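Local coordinates for protein ethylbenzene dehydrogenase alpha-subunit (Aromatoleum aromaticum, PDB 2IVF) that belongs to the molybdopterin oxidoreductase family and carries a molybdenum atom, MGD, MD1 and an iron/sulfur cluster, at residues W257-P262 with I917-D922; P146-G151 with W163-G168; L334-T339 with A345-G350. All coordinates share one frame; numbering follows the deposited sequence.

Interaction 1 (W257-P262 with I917-D922). With MGD (2-amino-5,6-dimercapto-7-methyl-3,7,8a,9-tetrahydro-8-oxa-1,3,9,10-tetraaza-anthracen-4-one guanosine dinucleotide), chain M.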
loop_
_atom_site.group_PDB
_atom_site.type_symbol
_atom_site.label_atom_id
_atom_site.label_comp_id
_atom_site.label_asym_id
_atom_site.label_seq_id
_atom_site.Cartn_x
_atom_site.Cartn_y
_atom_site.Cartn_z
ATOM N N TRP A 257 9.968 1.022 3.012
ATOM C CA TRP A 257 9.131 2.206 3.217
ATOM C C TRP A 257 8.275 2.650 2.027
ATOM O O TRP A 257 7.214 3.259 2.238
ATOM C CB TRP A 257 9.974 3.365 3.660
ATOM C CG TRP A 257 10.267 3.437 5.131
ATOM C CD1 TRP A 257 10.227 2.414 6.048
ATOM C CD2 TRP A 257 10.718 4.574 5.827
ATOM N NE1 TRP A 257 10.576 2.878 7.289
ATOM C CE2 TRP A 257 10.893 4.208 7.182
ATOM C CE3 TRP A 257 10.925 5.885 5.461
ATOM C CZ2 TRP A 257 11.300 5.133 8.158
ATOM C CZ3 TRP A 257 11.326 6.775 6.407
ATOM C CH2 TRP A 257 11.492 6.414 7.733
ATOM N N SER A 258 8.760 2.460 0.788
ATOM C CA SER A 258 7.933 2.776 -0.379
ATOM C C SER A 258 6.575 2.109 -0.224
ATOM O O SER A 258 5.554 2.714 -0.425
ATOM C CB SER A 258 8.564 2.271 -1.647
ATOM O OG SER A 258 7.700 2.470 -2.753
ATOM N N TYR A 259 6.584 0.835 0.114
ATOM C CA TYR A 259 5.356 0.115 0.390
ATOM C C TYR A 259 4.773 0.444 1.753
ATOM O O TYR A 259 3.560 0.660 1.900
ATOM C CB TYR A 259 5.596 -1.396 0.386
ATOM C CG TYR A 259 5.658 -2.027 -0.983
ATOM C CD1 TYR A 259 6.095 -1.316 -2.108
ATOM C CD2 TYR A 259 5.316 -3.343 -1.147
ATOM C CE1 TYR A 259 6.129 -1.929 -3.355
ATOM C CE2 TYR A 259 5.331 -3.969 -2.384
ATOM C CZ TYR A 259 5.744 -3.269 -3.483
ATOM O OH TYR A 259 5.772 -3.926 -4.691
ATOM N N THR A 260 5.637 0.474 2.751
ATOM C CA THR A 260 5.183 0.321 4.138
ATOM C C THR A 260 5.091 1.603 4.990
ATOM O O THR A 260 4.516 1.572 6.086
ATOM C CB THR A 260 6.054 -0.735 4.860
ATOM O OG1 THR A 260 7.364 -0.205 5.066
ATOM C CG2 THR A 260 6.086 -2.015 4.044
ATOM N N TYR A 261 5.554 2.734 4.466
ATOM C CA TYR A 261 5.465 4.019 5.189
ATOM C C TYR A 261 5.296 5.154 4.241
ATOM O O TYR A 261 6.019 6.141 4.300
ATOM C CB TYR A 261 6.732 4.202 6.047
ATOM C CG TYR A 261 6.649 5.169 7.219
ATOM C CD1 TYR A 261 5.460 5.691 7.677
ATOM C CD2 TYR A 261 7.799 5.494 7.908
ATOM C CE1 TYR A 261 5.422 6.530 8.781
ATOM C CE2 TYR A 261 7.770 6.308 8.991
ATOM C CZ TYR A 261 6.580 6.801 9.456
ATOM O OH TYR A 261 6.597 7.599 10.562
ATOM N N PRO A 262 4.287 5.053 3.349
ATOM C CA PRO A 262 4.107 6.107 2.350
ATOM C C PRO A 262 3.737 7.447 2.927
ATOM O O PRO A 262 4.051 8.445 2.327
ATOM C CB PRO A 262 2.998 5.575 1.449
ATOM C CG PRO A 262 2.245 4.556 2.290
ATOM C CD PRO A 262 3.286 3.980 3.221
ATOM N N ILE A 917 10.152 -13.387 -4.325
ATOM C CA ILE A 917 9.447 -12.529 -3.405
ATOM C C ILE A 917 7.951 -12.660 -3.573
ATOM O O ILE A 917 7.440 -12.559 -4.700
ATOM C CB ILE A 917 9.768 -11.064 -3.717
ATOM C CG1 ILE A 917 11.293 -10.837 -3.743
ATOM C CG2 ILE A 917 9.070 -10.119 -2.710
ATOM C CD1 ILE A 917 11.679 -9.419 -4.232
ATOM N N VAL A 918 7.244 -12.836 -2.459
ATOM C CA VAL A 918 5.794 -12.708 -2.446
ATOM C C VAL A 918 5.405 -11.795 -1.297
ATOM O O VAL A 918 5.633 -12.117 -0.141
ATOM C CB VAL A 918 5.089 -14.091 -2.264
ATOM C CG1 VAL A 918 3.565 -13.931 -2.295
ATOM C CG2 VAL A 918 5.575 -15.123 -3.303
ATOM N N TYR A 919 4.910 -10.617 -1.645
ATOM C CA TYR A 919 4.322 -9.678 -0.689
ATOM C C TYR A 919 2.983 -10.276 -0.400
ATOM O O TYR A 919 2.364 -10.791 -1.318
ATOM C CB TYR A 919 4.110 -8.328 -1.366
ATOM C CG TYR A 919 5.398 -7.701 -1.819
ATOM C CD1 TYR A 919 6.240 -7.105 -0.909
ATOM C CD2 TYR A 919 5.751 -7.673 -3.169
ATOM C CE1 TYR A 919 7.414 -6.508 -1.324
ATOM C CE2 TYR A 919 6.931 -7.115 -3.572
ATOM C CZ TYR A 919 7.731 -6.502 -2.660
ATOM O OH TYR A 919 8.912 -5.943 -3.027
ATOM N N PHE A 920 2.555 -10.325 0.860
ATOM C CA PHE A 920 1.505 -11.296 1.163
ATOM C C PHE A 920 0.157 -10.992 0.577
ATOM O O PHE A 920 -0.154 -9.842 0.231
ATOM C CB PHE A 920 1.419 -11.627 2.654
ATOM C CG PHE A 920 1.003 -10.498 3.537
ATOM C CD1 PHE A 920 -0.295 -10.052 3.529
ATOM C CD2 PHE A 920 1.892 -9.941 4.433
ATOM C CE1 PHE A 920 -0.697 -9.056 4.371
ATOM C CE2 PHE A 920 1.488 -8.922 5.298
ATOM C CZ PHE A 920 0.211 -8.510 5.288
ATOM N N TRP A 921 -0.650 -12.047 0.467
ATOM C CA TRP A 921 -1.986 -11.990 -0.101
ATOM C C TRP A 921 -2.910 -12.782 0.811
ATOM O O TRP A 921 -2.440 -13.644 1.595
ATOM C CB TRP A 921 -1.983 -12.635 -1.498
ATOM C CG TRP A 921 -1.049 -11.913 -2.435
ATOM C CD1 TRP A 921 0.225 -12.267 -2.746
ATOM C CD2 TRP A 921 -1.303 -10.680 -3.108
ATOM N NE1 TRP A 921 0.782 -11.356 -3.640
ATOM C CE2 TRP A 921 -0.145 -10.375 -3.881
ATOM C CE3 TRP A 921 -2.418 -9.857 -3.213
ATOM C CZ2 TRP A 921 -0.048 -9.231 -4.663
ATOM C CZ3 TRP A 921 -2.323 -8.736 -3.980
ATOM C CH2 TRP A 921 -1.155 -8.419 -4.691
ATOM N N ASP A 922 -4.212 -12.521 0.728
ATOM C CA ASP A 922 -5.133 -13.312 1.523
ATOM C C ASP A 922 -5.239 -14.666 0.891
ATOM O O ASP A 922 -5.126 -14.790 -0.321
ATOM C CB ASP A 922 -6.492 -12.624 1.611
ATOM C CG ASP A 922 -7.287 -13.025 2.840
ATOM O OD1 ASP A 922 -6.958 -14.034 3.530
ATOM O OD2 ASP A 922 -8.310 -12.320 3.048
HETATM P PB MGD M . 8.803 -5.576 5.283
HETATM O O1B MGD M . 7.666 -5.138 4.429
HETATM O O2B MGD M . 8.775 -7.003 5.698
HETATM O O3B MGD M . 9.043 -4.735 6.595
HETATM O O3A MGD M . 7.067 -3.164 6.940
HETATM P PA MGD M . 8.662 -3.200 6.973
HETATM O O1A MGD M . 9.101 -2.224 5.970
HETATM O O2A MGD M . 9.136 -3.047 8.336
HETATM O "O5'" MGD M . 10.191 -5.315 4.514
HETATM C "C5'" MGD M . 10.360 -5.826 3.184
HETATM C "C4'" MGD M . 11.829 -5.747 2.776
HETATM O "O4'" MGD M . 12.595 -6.666 3.542
HETATM C "C3'" MGD M . 11.835 -6.342 1.388
HETATM O "O3'" MGD M . 11.704 -5.262 0.472
HETATM C "C2'" MGD M . 13.215 -7.008 1.311
HETATM O "O2'" MGD M . 14.034 -6.321 0.347
HETATM C "C1'" MGD M . 13.770 -6.856 2.737
HETATM N N9 MGD M . 14.442 -8.117 3.133
HETATM C C8 MGD M . 13.946 -9.363 3.133
HETATM N N7 MGD M . 14.848 -10.232 3.604
HETATM C C5 MGD M . 15.943 -9.497 3.925
HETATM C C6 MGD M . 17.212 -9.761 4.422
HETATM O O6 MGD M . 17.647 -10.887 4.696
HETATM N N1 MGD M . 18.067 -8.673 4.619
HETATM C C2 MGD M . 17.747 -7.340 4.324
HETATM N N2 MGD M . 18.668 -6.339 4.538
HETATM N N3 MGD M . 16.509 -7.105 3.867
HETATM C C4 MGD M . 15.646 -8.144 3.649
HETATM C C10 MGD M . 6.311 -3.985 7.752
HETATM C C11 MGD M . 5.245 -3.149 8.416
HETATM O O11 MGD M . 4.506 -2.554 7.430
HETATM C C12 MGD M . 4.361 -3.908 9.416
HETATM S S12 MGD M . 4.995 -5.212 10.412
HETATM C C13 MGD M . 3.040 -3.561 9.548
HETATM S S13 MGD M . 2.055 -4.400 10.696
HETATM C C14 MGD M . 2.446 -2.491 8.699
HETATM N N15 MGD M . 1.721 -3.180 7.593
HETATM C C16 MGD M . 1.556 -2.572 6.334
HETATM C C17 MGD M . 0.774 -3.107 5.342
HETATM O O17 MGD M . 0.173 -4.197 5.499
HETATM N N18 MGD M . 0.690 -2.410 4.120
HETATM C C19 MGD M . 1.327 -1.229 3.896
HETATM N N19 MGD M . 1.181 -0.649 2.688
HETATM N N20 MGD M . 2.110 -0.757 4.877
HETATM C C21 MGD M . 2.205 -1.372 6.067
HETATM N N22 MGD M . 3.016 -0.849 7.069
HETATM C C23 MGD M . 3.611 -1.659 8.092
#
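Tyr259 and Tyr919 meet in a buried contact beside MGD, where the molybdopterin oxidoreductase part of the chain faces the C-terminal dinucleotide-binding domain, a family of the double-psi beta-barrel clan. CE2 of Tyr259 sits over the centre of one face of the Tyr919 ring, 3.5 Å from Tyr919 CE1. The planes are tilted 44° to each other; the ring centroids of Tyr259 and Tyr919 lie 4.5 Å apart, and the long axes of the two side chains run nearly perpendicular. Ile917 CG2 covers the opposite face of the Tyr919 ring, toward its rim, so that ring is held between an isoleucine methyl and CE2 of Tyr259. Asp133 of the beta-subunit takes the hydroxyl of Tyr259 in a hydrogen bond, which ties this ring to the neighbouring chain.

Helix 257-260 gives MGD two backbone acceptors, among other bonds from the surrounding chain. MGD N19 donates to the carbonyl O of Tyr259 at 2.8 Å, and MGD N22 donates to the carbonyl O of Thr260 at 3.0 Å; both bonds are well bent, the first with an N-H...O angle of 132°. With chi1 at 70°, Thr260 tucks OG1 between its own backbone N and carbonyl carbon, and from there Thr260 OG1 donates to the phosphate oxygen O1A of MGD at 2.8 Å. On the other segment, Phe920 touches MD1. Behind this first shell, Tyr261 N bonds back to Trp257 O, and the ring of Tyr261 sets CD2 over the centre of one face of the Trp257 ring.

Interaction 2 (P146-G151 with W163-G168)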
loop_
_atom_site.group_PDB
_atom_site.type_symbol
_atom_site.label_atom_id
_atom_site.label_comp_id
_atom_site.label_asym_id
_atom_site.label_seq_id
_atom_site.Cartn_x
_atom_site.Cartn_y
_atom_site.Cartn_z
ATOM N N PRO A 146 -25.258 -11.092 10.373
ATOM C CA PRO A 146 -24.670 -12.286 10.964
ATOM C C PRO A 146 -24.934 -13.470 10.088
ATOM O O PRO A 146 -26.055 -13.633 9.602
ATOM C CB PRO A 146 -25.394 -12.432 12.287
ATOM C CG PRO A 146 -25.926 -11.086 12.601
ATOM C CD PRO A 146 -26.258 -10.474 11.268
ATOM N N LEU A 147 -23.898 -14.263 9.869
ATOM C CA LEU A 147 -23.982 -15.447 9.027
ATOM C C LEU A 147 -23.694 -16.662 9.850
ATOM O O LEU A 147 -22.772 -16.646 10.688
ATOM C CB LEU A 147 -22.920 -15.339 7.941
ATOM C CG LEU A 147 -23.128 -14.163 6.998
ATOM C CD1 LEU A 147 -21.886 -14.041 6.031
ATOM C CD2 LEU A 147 -24.450 -14.324 6.270
ATOM N N LYS A 148 -24.418 -17.726 9.546
ATOM C CA LYS A 148 -24.206 -19.010 10.148
ATOM C C LYS A 148 -23.894 -20.054 9.068
ATOM O O LYS A 148 -24.570 -20.142 8.052
ATOM C CB LYS A 148 -25.438 -19.407 10.947
ATOM C CG LYS A 148 -25.368 -20.823 11.550
ATOM C CD LYS A 148 -26.382 -20.902 12.667
ATOM C CE LYS A 148 -26.473 -22.225 13.317
ATOM N NZ LYS A 148 -27.156 -21.987 14.639
ATOM N N ARG A 149 -22.885 -20.859 9.341
ATOM C CA ARG A 149 -22.449 -21.890 8.439
ATOM C C ARG A 149 -23.554 -22.890 8.176
ATOM O O ARG A 149 -24.222 -23.377 9.098
ATOM C CB ARG A 149 -21.251 -22.635 9.045
ATOM C CG ARG A 149 -20.816 -23.843 8.276
ATOM C CD ARG A 149 -19.478 -24.358 8.811
ATOM N NE ARG A 149 -19.565 -24.874 10.193
ATOM C CZ ARG A 149 -19.922 -26.103 10.557
ATOM N NH1 ARG A 149 -20.310 -27.019 9.666
ATOM N NH2 ARG A 149 -19.931 -26.420 11.850
ATOM N N VAL A 150 -23.691 -23.219 6.897
ATOM C CA VAL A 150 -24.617 -24.202 6.440
ATOM C C VAL A 150 -23.958 -25.504 5.986
ATOM O O VAL A 150 -24.467 -26.571 6.295
ATOM C CB VAL A 150 -25.496 -23.612 5.319
ATOM C CG1 VAL A 150 -26.269 -24.723 4.587
ATOM C CG2 VAL A 150 -26.489 -22.638 5.943
ATOM N N GLY A 151 -22.859 -25.410 5.242
ATOM C CA GLY A 151 -22.146 -26.606 4.784
ATOM C C GLY A 151 -21.017 -26.950 5.745
ATOM O O GLY A 151 -21.135 -26.744 6.962
ATOM N N TRP A 163 -28.556 -11.505 15.271
ATOM C CA TRP A 163 -27.516 -11.350 16.280
ATOM C C TRP A 163 -27.865 -12.193 17.516
ATOM O O TRP A 163 -27.019 -12.762 18.174
ATOM C CB TRP A 163 -27.378 -9.894 16.692
ATOM C CG TRP A 163 -26.452 -9.144 15.887
ATOM C CD1 TRP A 163 -26.744 -8.369 14.823
ATOM C CD2 TRP A 163 -25.054 -9.082 16.070
ATOM N NE1 TRP A 163 -25.594 -7.830 14.295
ATOM C CE2 TRP A 163 -24.537 -8.240 15.068
ATOM C CE3 TRP A 163 -24.174 -9.657 16.993
ATOM C CZ2 TRP A 163 -23.184 -7.950 14.965
ATOM C CZ3 TRP A 163 -22.834 -9.363 16.898
ATOM C CH2 TRP A 163 -22.347 -8.521 15.886
ATOM N N ASP A 164 -29.122 -12.260 17.829
ATOM C CA ASP A 164 -29.550 -13.037 18.972
ATOM C C ASP A 164 -29.182 -14.512 18.846
ATOM O O ASP A 164 -28.661 -15.115 19.776
ATOM C CB ASP A 164 -31.045 -12.917 19.104
ATOM C CG ASP A 164 -31.501 -13.195 20.483
ATOM O OD1 ASP A 164 -31.297 -12.296 21.324
ATOM O OD2 ASP A 164 -32.044 -14.310 20.695
ATOM N N GLU A 165 -29.474 -15.089 17.696
ATOM C CA GLU A 165 -29.140 -16.492 17.456
ATOM C C GLU A 165 -27.642 -16.695 17.473
ATOM O O GLU A 165 -27.137 -17.608 18.155
ATOM C CB GLU A 165 -29.707 -16.963 16.117
ATOM C CG GLU A 165 -29.123 -18.311 15.648
ATOM C CD GLU A 165 -29.932 -19.008 14.578
ATOM O OE1 GLU A 165 -30.956 -18.471 14.143
ATOM O OE2 GLU A 165 -29.551 -20.120 14.200
ATOM N N ALA A 166 -26.930 -15.822 16.746
ATOM C CA ALA A 166 -25.461 -15.915 16.557
ATOM C C ALA A 166 -24.696 -15.729 17.879
ATOM O O ALA A 166 -23.882 -16.575 18.267
ATOM C CB ALA A 166 -25.011 -14.935 15.501
ATOM N N ALA A 167 -25.026 -14.675 18.617
ATOM C CA ALA A 167 -24.421 -14.459 19.937
ATOM C C ALA A 167 -24.803 -15.562 20.912
ATOM O O ALA A 167 -23.998 -15.954 21.754
ATOM C CB ALA A 167 -24.814 -13.083 20.485
ATOM N N GLY A 168 -26.027 -16.070 20.794
ATOM C CA GLY A 168 -26.492 -17.201 21.601
ATOM C C GLY A 168 -25.695 -18.478 21.358
ATOM O O GLY A 168 -25.313 -19.178 22.309
#
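Pro146 points CG at the face of the Trp163 indole where strand 147-149 begins and helix 163-181 starts. The apolar part of the contact is a CH-pi interaction: Pro146 CG stands 3.7 Å from the centroid of the five-membered ring of Trp163, only 14° off the ring normal, with CD1 of the indole as its nearest atom. Trp163 sets off away from the strand, but with chi1 at -89° the indole swings back to offer a face to the proline. Pro146 CB adds a looser touch on Ala166 CB, 4.1 Å away, one turn further along the helix. The indole NE1 has its own partner in the carbonyl O of Glu683, and Leu650 and Pro651 of the adjacent strand 648-651 also pack on Trp163.

The polar part is a salt bridge on the more exposed side. Lys148 NZ donates to Glu165 OE2 at 3.1 Å, using the anti lone pair of that oxygen. Both chains are extended and cross at about a right angle. The stronger partner of Lys148 NZ is Asp169, a turn after Glu165; the Glu165 bridge is the second, so a single ammonium spans two carboxylates of the helix.

The start of the helix is thus joined to strand 147-149, an inner strand of the mixed sheet, by a buried proline-indole contact and by a lysine whose charge is shared between two acids, which would be expected to favour its protonated form.

Interaction 3 (L334-T339 with A345-G350)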
loop_
_atom_site.group_PDB
_atom_site.type_symbol
_atom_site.label_atom_id
_atom_site.label_comp_id
_atom_site.label_asym_id
_atom_site.label_seq_id
_atom_site.Cartn_x
_atom_site.Cartn_y
_atom_site.Cartn_z
ATOM N N LEU A 334 35.699 -7.648 31.362
ATOM C CA LEU A 334 36.609 -8.779 31.324
ATOM C C LEU A 334 35.893 -10.118 31.381
ATOM O O LEU A 334 34.922 -10.312 32.126
ATOM C CB LEU A 334 37.584 -8.684 32.463
ATOM C CG LEU A 334 38.559 -7.508 32.462
ATOM C CD1 LEU A 334 39.324 -7.540 33.818
ATOM C CD2 LEU A 334 39.533 -7.602 31.283
ATOM N N VAL A 335 36.419 -11.032 30.573
ATOM C CA VAL A 335 35.903 -12.353 30.399
ATOM C C VAL A 335 37.040 -13.304 30.711
ATOM O O VAL A 335 38.199 -13.031 30.401
ATOM C CB VAL A 335 35.365 -12.550 28.954
ATOM C CG1 VAL A 335 34.840 -13.948 28.782
ATOM C CG2 VAL A 335 34.272 -11.561 28.670
ATOM N N ARG A 336 36.698 -14.388 31.388
ATOM C CA ARG A 336 37.633 -15.405 31.811
ATOM C C ARG A 336 37.955 -16.275 30.612
ATOM O O ARG A 336 37.048 -16.694 29.883
ATOM C CB ARG A 336 37.000 -16.259 32.915
ATOM C CG ARG A 336 36.718 -15.510 34.219
ATOM C CD ARG A 336 36.058 -16.381 35.278
ATOM N NE ARG A 336 36.776 -17.625 35.516
ATOM C CZ ARG A 336 36.548 -18.449 36.540
ATOM N NH1 ARG A 336 35.634 -18.180 37.457
ATOM N NH2 ARG A 336 37.235 -19.565 36.633
ATOM N N MET A 337 39.235 -16.536 30.388
ATOM C CA MET A 337 39.655 -17.379 29.264
ATOM C C MET A 337 39.481 -18.872 29.541
ATOM O O MET A 337 39.559 -19.683 28.616
ATOM C CB MET A 337 41.097 -17.075 28.870
ATOM C CG MET A 337 41.274 -15.702 28.237
ATOM S SD MET A 337 40.427 -15.598 26.679
ATOM C CE MET A 337 38.800 -14.979 27.137
ATOM N N ASP A 338 39.232 -19.240 30.792
ATOM C CA ASP A 338 38.948 -20.632 31.113
ATOM C C ASP A 338 37.464 -21.030 30.970
ATOM O O ASP A 338 37.178 -22.111 30.443
ATOM C CB ASP A 338 39.489 -20.977 32.500
ATOM C CG ASP A 338 38.861 -20.161 33.621
ATOM O OD1 ASP A 338 38.199 -19.146 33.351
ATOM O OD2 ASP A 338 39.042 -20.551 34.794
ATOM N N THR A 339 36.531 -20.202 31.442
ATOM C CA THR A 339 35.101 -20.564 31.416
ATOM C C THR A 339 34.322 -19.832 30.309
ATOM O O THR A 339 33.242 -20.269 29.902
ATOM C CB THR A 339 34.387 -20.257 32.753
ATOM O OG1 THR A 339 34.374 -18.843 32.990
ATOM C CG2 THR A 339 35.052 -20.979 33.933
ATOM N N ALA A 345 32.837 -10.577 40.716
ATOM C CA ALA A 345 33.390 -10.290 42.025
ATOM C C ALA A 345 33.315 -11.548 42.872
ATOM O O ALA A 345 34.154 -11.756 43.733
ATOM C CB ALA A 345 32.648 -9.150 42.671
ATOM N N GLU A 346 32.310 -12.391 42.604
ATOM C CA GLU A 346 32.202 -13.709 43.240
ATOM C C GLU A 346 33.476 -14.508 42.998
ATOM O O GLU A 346 34.038 -15.072 43.912
ATOM C CB GLU A 346 30.987 -14.502 42.711
ATOM C CG GLU A 346 30.641 -15.679 43.626
ATOM C CD GLU A 346 29.526 -16.605 43.134
ATOM O OE1 GLU A 346 28.919 -16.378 42.093
ATOM O OE2 GLU A 346 29.263 -17.613 43.827
ATOM N N ASP A 347 33.909 -14.560 41.743
ATOM C CA ASP A 347 35.137 -15.258 41.374
ATOM C C ASP A 347 36.345 -14.651 42.070
ATOM O O ASP A 347 37.219 -15.386 42.561
ATOM C CB ASP A 347 35.384 -15.188 39.866
ATOM C CG ASP A 347 34.199 -15.668 39.034
ATOM O OD1 ASP A 347 33.479 -16.581 39.483
ATOM O OD2 ASP A 347 34.020 -15.157 37.914
ATOM N N VAL A 348 36.405 -13.320 42.113
ATOM C CA VAL A 348 37.627 -12.621 42.559
ATOM C C VAL A 348 37.780 -12.496 44.080
ATOM O O VAL A 348 38.860 -12.760 44.611
ATOM C CB VAL A 348 37.751 -11.213 41.904
ATOM C CG1 VAL A 348 39.063 -10.536 42.330
ATOM C CG2 VAL A 348 37.649 -11.311 40.377
ATOM N N ASP A 349 36.719 -12.067 44.775
ATOM C CA ASP A 349 36.768 -11.895 46.245
ATOM C C ASP A 349 35.512 -12.359 46.997
ATOM O O ASP A 349 35.294 -11.984 48.142
ATOM C CB ASP A 349 37.097 -10.438 46.600
ATOM C CG ASP A 349 36.140 -9.444 45.987
ATOM O OD1 ASP A 349 34.958 -9.775 45.743
ATOM O OD2 ASP A 349 36.575 -8.300 45.747
ATOM N N GLY A 350 34.693 -13.181 46.356
ATOM C CA GLY A 350 33.458 -13.662 46.967
ATOM C C GLY A 350 32.364 -12.623 47.095
ATOM O O GLY A 350 31.521 -12.742 47.965
#
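A three-residue salt-bridge network, Arg336 with Asp338 and Asp347, carries this surface contact. Across the segments, Arg336 NH1 comes within 3.4 Å of Asp347 OD1, a salt bridge without hydrogen-bond geometry. The nearest atom is the carboxylate carbon, with Arg336 NH1 3.3 Å from Asp347 CG. Asp347 meets the edge of the guanidinium, but the two flat groups are turned 81° against each other, so the carboxylate stands almost upright to the guanidinium plane. Arg336 CD also passes 3.5 Å from Asp347 OD2, the oxygen that accepts a hydrogen bond from the backbone N of Ser344.

Arg336 ends strand 334-336, an outer strand of a small antiparallel sheet beside strand 395-400, and Asp347 lies on the short helix 345-349 that follows. The bend at chi3 (52°) turns the guanidinium so that its other edge faces Asp338. There the grip is side-on and double: Arg336 NE reaches Asp338 OD1 at 3.0 Å, and Arg336 NH2 reaches Asp338 OD2 at 2.8 Å with a nearly straight N-H...O angle of 168°. Thr339 CG2 lies 3.7 Å above one face of the Arg336 guanidinium, toward its rim.

In the fold
Interaction 1 sits at MGD and MD1. Interaction 2 lies further out, its centre about 35 Å from that of interaction 1 and their nearest atoms about 14 Å apart, yet the Trp163 side chain is about 9 Å from MD1. Interaction 3 is remote from both, on the other side of the chain's centre, with its centre about 49 Å from that of interaction 1 and about 66 Å from that of interaction 2. Along the chain, interaction 2 closes first; interaction 1 then spans some 650 residues, within which interaction 3 forms. Interactions 2 and 3 are local contacts, whereas interaction 1 joins two distant parts of the sequence.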